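Local coordinates for protein diol-dehydratase (Roseburia inulinivorans, PDB 5I2A) that probably dehydrates 1,2-propanediol as a B12-independent diol dehydratase of the glycyl radical enzyme family, at residues Glu99-Phe111 with Asn327-Tyr341. Sequence-based numbering, arbitrary orientation.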
ATOM      1  N   GLU A  99      -9.288  -3.038  30.440  1.00 20.58           N
ATOM      2  CA  GLU A  99      -8.901  -3.917  31.542  1.00 20.84           C
ATOM      3  C   GLU A  99      -8.075  -3.202  32.606  1.00 18.45           C
ATOM      4  O   GLU A  99      -7.489  -3.855  33.461  1.00 17.87           O
ATOM      5  CB  GLU A  99      -8.100  -5.125  31.026  1.00 17.91           C
ATOM      6  CG  GLU A  99      -8.918  -6.113  30.226  1.00 18.48           C
ATOM      7  CD  GLU A  99      -8.169  -7.411  29.923  1.00 20.75           C
ATOM      8  OE1 GLU A  99      -7.507  -7.972  30.831  1.00 16.24           O
ATOM      9  OE2 GLU A  99      -8.268  -7.875  28.771  1.00 18.31           O
ATOM     10  N   PHE A 100      -8.003  -1.877  32.542  1.00 14.62           N
ATOM     11  CA  PHE A 100      -7.180  -1.128  33.501  1.00 21.27           C
ATOM     12  C   PHE A 100      -7.444  -1.501  34.965  1.00 20.66           C
ATOM     13  O   PHE A 100      -6.516  -1.596  35.756  1.00 21.56           O
ATOM     14  CB  PHE A 100      -7.396   0.378  33.346  1.00 19.20           C
ATOM     15  CG  PHE A 100      -6.536   1.023  32.295  1.00 22.12           C
ATOM     16  CD1 PHE A 100      -5.556   0.301  31.634  1.00 20.24           C
ATOM     17  CD2 PHE A 100      -6.708   2.367  31.974  1.00 17.86           C
ATOM     18  CE1 PHE A 100      -4.768   0.894  30.679  1.00 18.74           C
ATOM     19  CE2 PHE A 100      -5.930   2.960  31.024  1.00 18.27           C
ATOM     20  CZ  PHE A 100      -4.952   2.225  30.372  1.00 19.18           C
ATOM     21  N   GLU A 101      -8.710  -1.697  35.314  1.00 19.42           N
ATOM     22  CA  GLU A 101      -9.087  -1.910  36.708  1.00 24.69           C
ATOM     23  C   GLU A 101      -9.058  -3.384  37.115  1.00 23.59           C
ATOM     24  O   GLU A 101      -9.127  -3.700  38.307  1.00 20.04           O
ATOM     25  CB  GLU A 101     -10.483  -1.324  36.973  1.00 23.40           C
ATOM     26  CG  GLU A 101     -10.586   0.155  36.622  1.00 23.07           C
ATOM     27  CD  GLU A 101      -9.441   0.953  37.218  1.00 24.80           C
ATOM     28  OE1 GLU A 101      -9.304   0.943  38.456  1.00 30.29           O
ATOM     29  OE2 GLU A 101      -8.662   1.568  36.459  1.00 27.06           O
ATOM     30  N   THR A 102      -8.943  -4.280  36.136  1.00 19.25           N
ATOM     31  CA  THR A 102      -9.081  -5.718  36.397  1.00 19.61           C
ATOM     32  C   THR A 102      -7.836  -6.563  36.097  1.00 20.87           C
ATOM     33  O   THR A 102      -7.750  -7.712  36.527  1.00 19.28           O
ATOM     34  CB  THR A 102     -10.238  -6.317  35.576  1.00 19.54           C
ATOM     35  OG1 THR A 102     -10.034  -6.038  34.187  1.00 20.16           O
ATOM     36  CG2 THR A 102     -11.583  -5.726  36.016  1.00 23.49           C
ATOM     37  N   VAL A 103      -6.891  -6.015  35.340  1.00 19.36           N
ATOM     38  CA  VAL A 103      -5.788  -6.824  34.858  1.00 17.41           C
ATOM     39  C   VAL A 103      -4.879  -7.273  36.008  1.00 20.40           C
ATOM     40  O   VAL A 103      -4.267  -8.333  35.932  1.00 18.10           O
ATOM     41  CB  VAL A 103      -4.973  -6.088  33.770  1.00 17.18           C
ATOM     42  CG1 VAL A 103      -4.303  -4.827  34.311  1.00 15.53           C
ATOM     43  CG2 VAL A 103      -3.953  -7.035  33.123  1.00 15.24           C
ATOM     44  N   GLU A 104      -4.831  -6.506  37.095  1.00 20.46           N
ATOM     45  CA  GLU A 104      -3.963  -6.866  38.221  1.00 17.69           C
ATOM     46  C   GLU A 104      -4.428  -8.138  38.923  1.00 18.74           C
ATOM     47  O   GLU A 104      -3.627  -8.859  39.495  1.00 20.04           O
ATOM     48  CB  GLU A 104      -3.866  -5.720  39.244  1.00 18.78           C
ATOM     49  CG  GLU A 104      -2.908  -6.028  40.407  1.00 19.69           C
ATOM     50  CD  GLU A 104      -2.705  -4.864  41.369  1.00 22.23           C
ATOM     51  OE1 GLU A 104      -3.098  -3.728  41.048  1.00 24.11           O
ATOM     52  OE2 GLU A 104      -2.132  -5.091  42.447  1.00 25.35           O
ATOM     53  N   THR A 105      -5.720  -8.424  38.869  1.00 20.39           N
ATOM     54  CA  THR A 105      -6.259  -9.551  39.612  1.00 17.19           C
ATOM     55  C   THR A 105      -6.998 -10.538  38.727  1.00 21.84           C
ATOM     56  O   THR A 105      -7.715 -11.381  39.231  1.00 20.86           O
ATOM     57  CB  THR A 105      -7.227  -9.068  40.701  1.00 20.93           C
ATOM     58  OG1 THR A 105      -8.242  -8.267  40.090  1.00 25.21           O
ATOM     59  CG2 THR A 105      -6.487  -8.226  41.752  1.00 22.71           C
ATOM     60  N   ARG A 106      -6.848 -10.424  37.410  1.00 17.99           N
ATOM     61  CA  ARG A 106      -7.538 -11.347  36.518  1.00 19.15           C
ATOM     62  C   ARG A 106      -6.982 -12.759  36.689  1.00 19.27           C
ATOM     63  O   ARG A 106      -5.868 -12.945  37.164  1.00 17.47           O
ATOM     64  CB  ARG A 106      -7.428 -10.894  35.052  1.00 18.25           C
ATOM     65  CG  ARG A 106      -6.020 -10.961  34.468  1.00 19.54           C
ATOM     66  CD  ARG A 106      -5.963 -10.383  33.045  1.00 16.12           C
ATOM     67  NE  ARG A 106      -4.717 -10.732  32.376  1.00 16.18           N
ATOM     68  CZ  ARG A 106      -4.429 -10.419  31.120  1.00 16.98           C
ATOM     69  NH1 ARG A 106      -5.304  -9.728  30.391  1.00 16.37           N
ATOM     70  NH2 ARG A 106      -3.271 -10.804  30.592  1.00 11.99           N
ATOM     71  N   SER A 107      -7.764 -13.749  36.284  1.00 18.88           N
ATOM     72  CA  SER A 107      -7.443 -15.141  36.561  1.00 21.19           C
ATOM     73  C   SER A 107      -6.310 -15.708  35.689  1.00 22.67           C
ATOM     74  O   SER A 107      -5.621 -16.639  36.106  1.00 20.73           O
ATOM     75  CB  SER A 107      -8.693 -15.995  36.390  1.00 19.22           C
ATOM     76  OG  SER A 107      -9.144 -15.937  35.055  1.00 26.71           O
ATOM     77  N   ALA A 108      -6.117 -15.169  34.488  1.00 18.75           N
ATOM     78  CA  ALA A 108      -5.006 -15.638  33.650  1.00 18.12           C
ATOM     79  C   ALA A 108      -3.966 -14.553  33.409  1.00 15.18           C
ATOM     80  O   ALA A 108      -4.304 -13.459  32.970  1.00 17.26           O
ATOM     81  CB  ALA A 108      -5.529 -16.164  32.327  1.00 18.85           C
ATOM     82  N   ASP A 109      -2.704 -14.867  33.701  1.00 14.03           N
ATOM     83  CA  ASP A 109      -1.581 -13.962  33.460  1.00 14.09           C
ATOM     84  C   ASP A 109      -1.862 -12.512  33.915  1.00 17.64           C
ATOM     85  O   ASP A 109      -1.876 -11.600  33.094  1.00 16.21           O
ATOM     86  CB  ASP A 109      -1.195 -13.964  31.960  1.00 13.61           C
ATOM     87  CG  ASP A 109      -0.528 -15.286  31.500  1.00 16.64           C
ATOM     88  OD1 ASP A 109      -0.677 -16.330  32.173  1.00 18.03           O
ATOM     89  OD2 ASP A 109       0.134 -15.279  30.435  1.00 16.74           O
ATOM     90  N   PRO A 110      -2.073 -12.298  35.226  1.00 20.42           N
ATOM     91  CA  PRO A 110      -2.300 -10.927  35.701  1.00 14.15           C
ATOM     92  C   PRO A 110      -1.052 -10.045  35.571  1.00 18.75           C
ATOM     93  O   PRO A 110       0.069 -10.550  35.590  1.00 19.95           O
ATOM     94  CB  PRO A 110      -2.682 -11.121  37.176  1.00 17.04           C
ATOM     95  CG  PRO A 110      -1.973 -12.438  37.575  1.00 17.81           C
ATOM     96  CD  PRO A 110      -2.095 -13.289  36.325  1.00 15.37           C
ATOM     97  N   PHE A 111      -1.264  -8.740  35.419  1.00 15.54           N
ATOM     98  CA  PHE A 111      -0.190  -7.749  35.367  1.00 18.28           C
ATOM     99  C   PHE A 111      -0.531  -6.563  36.272  1.00 20.85           C
ATOM    100  O   PHE A 111      -1.670  -6.100  36.270  1.00 17.01           O
ATOM    101  CB  PHE A 111       0.025  -7.211  33.943  1.00 16.03           C
ATOM    102  CG  PHE A 111       0.793  -8.120  33.028  1.00 13.87           C
ATOM    103  CD1 PHE A 111       0.172  -9.190  32.404  1.00 15.89           C
ATOM    104  CD2 PHE A 111       2.122  -7.867  32.746  1.00 14.38           C
ATOM    105  CE1 PHE A 111       0.871 -10.017  31.527  1.00 12.76           C
ATOM    106  CE2 PHE A 111       2.834  -8.699  31.882  1.00 16.41           C
ATOM    107  CZ  PHE A 111       2.199  -9.776  31.271  1.00 14.73           C
ATOM    108  N   ASN A 327       8.375 -10.432  28.556  1.00 12.73           N
ATOM    109  CA  ASN A 327       6.984 -10.817  28.787  1.00 11.74           C
ATOM    110  C   ASN A 327       6.064 -10.054  27.823  1.00 14.03           C
ATOM    111  O   ASN A 327       6.516  -9.201  27.059  1.00 13.15           O
ATOM    112  CB  ASN A 327       6.593 -10.555  30.261  1.00 11.22           C
ATOM    113  CG  ASN A 327       5.430 -11.442  30.762  1.00 11.18           C
ATOM    114  OD1 ASN A 327       4.700 -12.065  29.988  1.00 12.53           O
ATOM    115  ND2 ASN A 327       5.259 -11.476  32.085  1.00 14.99           N
ATOM    116  N   LYS A 328       4.775 -10.360  27.875  1.00 11.72           N
ATOM    117  CA  LYS A 328       3.801  -9.797  26.962  1.00 11.12           C
ATOM    118  C   LYS A 328       2.413  -9.865  27.579  1.00 11.41           C
ATOM    119  O   LYS A 328       1.980 -10.925  28.013  1.00 13.31           O
ATOM    120  CB  LYS A 328       3.829 -10.559  25.625  1.00 11.16           C
ATOM    121  CG  LYS A 328       2.771 -10.162  24.594  1.00 13.12           C
ATOM    122  CD  LYS A 328       2.970 -11.036  23.316  1.00 14.51           C
ATOM    123  CE  LYS A 328       1.906 -10.820  22.219  1.00 13.83           C
ATOM    124  NZ  LYS A 328       2.249 -11.658  20.990  1.00 12.95           N
ATOM    125  N   CYS A 329       1.695  -8.751  27.594  1.00 12.59           N
ATOM    126  CA  CYS A 329       0.340  -8.792  28.139  1.00 12.11           C
ATOM    127  C   CYS A 329      -0.677  -8.922  27.018  1.00 13.10           C
ATOM    128  O   CYS A 329      -0.688  -8.124  26.092  1.00 16.72           O
ATOM    129  CB  CYS A 329       0.042  -7.544  28.989  1.00 12.69           C
ATOM    130  SG  CYS A 329      -1.646  -7.530  29.656  1.00 16.16           S
ATOM    131  N   ARG A 330      -1.518  -9.944  27.105  1.00 15.85           N
ATOM    132  CA  ARG A 330      -2.576 -10.184  26.129  1.00 16.90           C
ATOM    133  C   ARG A 330      -3.919  -9.929  26.797  1.00 13.06           C
ATOM    134  O   ARG A 330      -4.023 -10.074  28.006  1.00 13.63           O
ATOM    135  CB  ARG A 330      -2.520 -11.623  25.588  1.00 13.85           C
ATOM    136  CG  ARG A 330      -1.149 -12.044  25.045  1.00 14.60           C
ATOM    137  CD  ARG A 330      -1.102 -13.524  24.631  1.00 13.00           C
ATOM    138  NE  ARG A 330       0.230 -13.880  24.143  1.00 12.20           N
ATOM    139  CZ  ARG A 330       1.252 -14.209  24.932  1.00 15.54           C
ATOM    140  NH1 ARG A 330       1.097 -14.232  26.260  1.00 14.62           N
ATOM    141  NH2 ARG A 330       2.434 -14.496  24.403  1.00 13.69           N
ATOM    142  N   ASP A 331      -4.944  -9.586  26.016  1.00 16.17           N
ATOM    143  CA  ASP A 331      -6.292  -9.390  26.570  1.00 15.84           C
ATOM    144  C   ASP A 331      -6.751 -10.675  27.241  1.00 17.10           C
ATOM    145  O   ASP A 331      -6.328 -11.756  26.849  1.00 18.58           O
ATOM    146  CB  ASP A 331      -7.301  -8.971  25.494  1.00 12.75           C
ATOM    147  CG  ASP A 331      -7.597 -10.089  24.502  1.00 16.17           C
ATOM    148  OD1 ASP A 331      -8.535 -10.868  24.741  1.00 17.36           O
ATOM    149  OD2 ASP A 331      -6.886 -10.191  23.489  1.00 13.92           O
ATOM    150  N   ALA A 332      -7.629 -10.545  28.228  1.00 14.24           N
ATOM    151  CA  ALA A 332      -7.969 -11.659  29.116  1.00 18.17           C
ATOM    152  C   ALA A 332      -8.434 -12.905  28.369  1.00 18.33           C
ATOM    153  O   ALA A 332      -7.995 -14.009  28.680  1.00 18.15           O
ATOM    154  CB  ALA A 332      -9.032 -11.224  30.123  1.00 20.42           C
ATOM    155  N   ALA A 333      -9.305 -12.726  27.379  1.00 16.23           N
ATOM    156  CA  ALA A 333      -9.787 -13.854  26.592  1.00 17.08           C
ATOM    157  C   ALA A 333      -8.630 -14.507  25.825  1.00 17.15           C
ATOM    158  O   ALA A 333      -8.460 -15.722  25.879  1.00 16.91           O
ATOM    159  CB  ALA A 333     -10.909 -13.411  25.628  1.00 16.59           C
ATOM    160  N   SER A 334      -7.827 -13.702  25.137  1.00 14.47           N
ATOM    161  CA  SER A 334      -6.645 -14.228  24.445  1.00 16.97           C
ATOM    162  C   SER A 334      -5.683 -14.950  25.401  1.00 17.50           C
ATOM    163  O   SER A 334      -5.179 -16.017  25.081  1.00 14.93           O
ATOM    164  CB  SER A 334      -5.895 -13.114  23.716  1.00 14.77           C
ATOM    165  OG  SER A 334      -6.643 -12.619  22.625  1.00 17.14           O
ATOM    166  N   ALA A 335      -5.472 -14.373  26.584  1.00 18.77           N
ATOM    167  CA  ALA A 335      -4.505 -14.889  27.549  1.00 16.04           C
ATOM    168  C   ALA A 335      -4.813 -16.313  27.979  1.00 16.70           C
ATOM    169  O   ALA A 335      -3.911 -17.081  28.292  1.00 16.55           O
ATOM    170  CB  ALA A 335      -4.448 -13.989  28.757  1.00 14.93           C
ATOM    171  N   GLU A 336      -6.089 -16.669  27.968  1.00 15.73           N
ATOM    172  CA  GLU A 336      -6.493 -18.015  28.328  1.00 19.40           C
ATOM    173  C   GLU A 336      -5.999 -19.046  27.329  1.00 18.53           C
ATOM    174  O   GLU A 336      -5.853 -20.211  27.670  1.00 12.72           O
ATOM    175  CB  GLU A 336      -8.005 -18.097  28.457  1.00 19.00           C
ATOM    176  CG  GLU A 336      -8.509 -17.273  29.615  1.00 26.59           C
ATOM    177  CD  GLU A 336      -9.908 -17.637  29.994  1.00 35.48           C
ATOM    178  OE1 GLU A 336     -10.695 -17.969  29.083  1.00 31.67           O
ATOM    179  OE2 GLU A 336     -10.212 -17.605  31.201  1.00 45.89           O
ATOM    180  N   GLY A 337      -5.730 -18.608  26.102  1.00 14.96           N
ATOM    181  CA  GLY A 337      -5.200 -19.507  25.091  1.00 14.59           C
ATOM    182  C   GLY A 337      -3.683 -19.530  25.031  1.00 14.36           C
ATOM    183  O   GLY A 337      -3.104 -20.375  24.353  1.00 13.43           O
ATOM    184  N   PHE A 338      -3.046 -18.587  25.723  1.00 13.84           N
ATOM    185  CA  PHE A 338      -1.590 -18.508  25.780  1.00 12.82           C
ATOM    186  C   PHE A 338      -1.134 -18.365  27.247  1.00 12.26           C
ATOM    187  O   PHE A 338      -0.343 -17.492  27.570  1.00 16.49           O
ATOM    188  CB  PHE A 338      -1.053 -17.312  24.968  1.00 14.04           C
ATOM    189  CG  PHE A 338      -1.381 -17.337  23.487  1.00 11.25           C
ATOM    190  CD1 PHE A 338      -0.601 -18.053  22.599  1.00 12.78           C
ATOM    191  CD2 PHE A 338      -2.444 -16.593  22.985  1.00 14.98           C
ATOM    192  CE1 PHE A 338      -0.880 -18.041  21.222  1.00 13.96           C
ATOM    193  CE2 PHE A 338      -2.733 -16.577  21.622  1.00 13.12           C
ATOM    194  CZ  PHE A 338      -1.949 -17.302  20.741  1.00 12.45           C
ATOM    195  N   ALA A 339      -1.647 -19.205  28.129  1.00 15.25           N
ATOM    196  CA  ALA A 339      -1.525 -18.942  29.569  1.00 16.41           C
ATOM    197  C   ALA A 339      -0.149 -19.337  30.098  1.00 15.74           C
ATOM    198  O   ALA A 339       0.429 -20.305  29.634  1.00 15.43           O
ATOM    199  CB  ALA A 339      -2.604 -19.680  30.328  1.00 11.38           C
ATOM    200  N   GLY A 340       0.359 -18.592  31.073  1.00 14.44           N
ATOM    201  CA  GLY A 340       1.619 -18.944  31.717  1.00 15.74           C
ATOM    202  C   GLY A 340       2.757 -17.989  31.389  1.00 11.76           C
ATOM    203  O   GLY A 340       3.907 -18.293  31.637  1.00 12.63           O
ATOM    204  N   TYR A 341       2.420 -16.835  30.821  1.00 11.54           N
ATOM    205  CA  TYR A 341       3.401 -15.796  30.491  1.00 13.71           C
ATOM    206  C   TYR A 341       4.461 -16.213  29.458  1.00 16.08           C
ATOM    207  O   TYR A 341       5.493 -15.574  29.367  1.00 16.33           O
ATOM    208  CB  TYR A 341       4.130 -15.319  31.753  1.00 14.51           C
ATOM    209  CG  TYR A 341       3.249 -14.730  32.838  1.00 12.65           C
ATOM    210  CD1 TYR A 341       2.655 -13.494  32.680  1.00  9.52           C
ATOM    211  CD2 TYR A 341       3.053 -15.406  34.038  1.00 14.82           C
ATOM    212  CE1 TYR A 341       1.868 -12.938  33.677  1.00 13.25           C
ATOM    213  CE2 TYR A 341       2.277 -14.858  35.054  1.00 18.17           C
ATOM    214  CZ  TYR A 341       1.690 -13.623  34.868  1.00 17.35           C
ATOM    215  OH  TYR A 341       0.917 -13.085  35.858  1.00 15.11           O
TER
HETATM  216  O   HOH W   1      -8.816 -18.000  33.434  1.00 32.00           O
HETATM  217  O   HOH W   2      -1.064 -14.723  28.023  1.00 17.35           O
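Between Glu99-Phe111 and Asn327-Tyr341, two largely irregular segments of the chain, CA atoms come nearest at Ala108 and Glu336, 6.0 Å apart, and every hydrogen bond across runs between a side chain and the backbone. Arg106 is the clearest case: with CG between its backbone N and carbonyl carbon (chi1 67°), the extended chain carries the guanidinium end-on to Arg330 O, which takes NH1 at 2.7 Å and also NH2. NE and NH2 together hold Asp109 O, and NH1 makes a salt bridge to Glu99 OE1, so bonds near the guanidinium plane fix its rotation. Glu99 OE2 accepts from Ala332 N at 2.8 Å through its syn lone pair, where Asp331 N-caps helix 332-335 by accepting from Ser334 N. The Asp109 carboxylate bridges successive amides, OD1 receiving Gly340 N nearly straight (166°) and OD2 receiving Tyr341 N from above its plane. A water links Asp109 OD2 to Phe338 O and Arg330 NH1; Arg330 NH2 binds Ser342 O. Tyr341 OH donates to Pro110 O at 2.7 Å, while its ring edge points at the face of Phe111 (offset edge-to-face, planes at 76°); Cys329 CB sits over that Phe111 ring. The contact thus ties the loop between helices 94-97 and 115-125 to helix 332-335 and its flanking loops, with Tyr161 of helix 157-161 against Asp331 and Ser334.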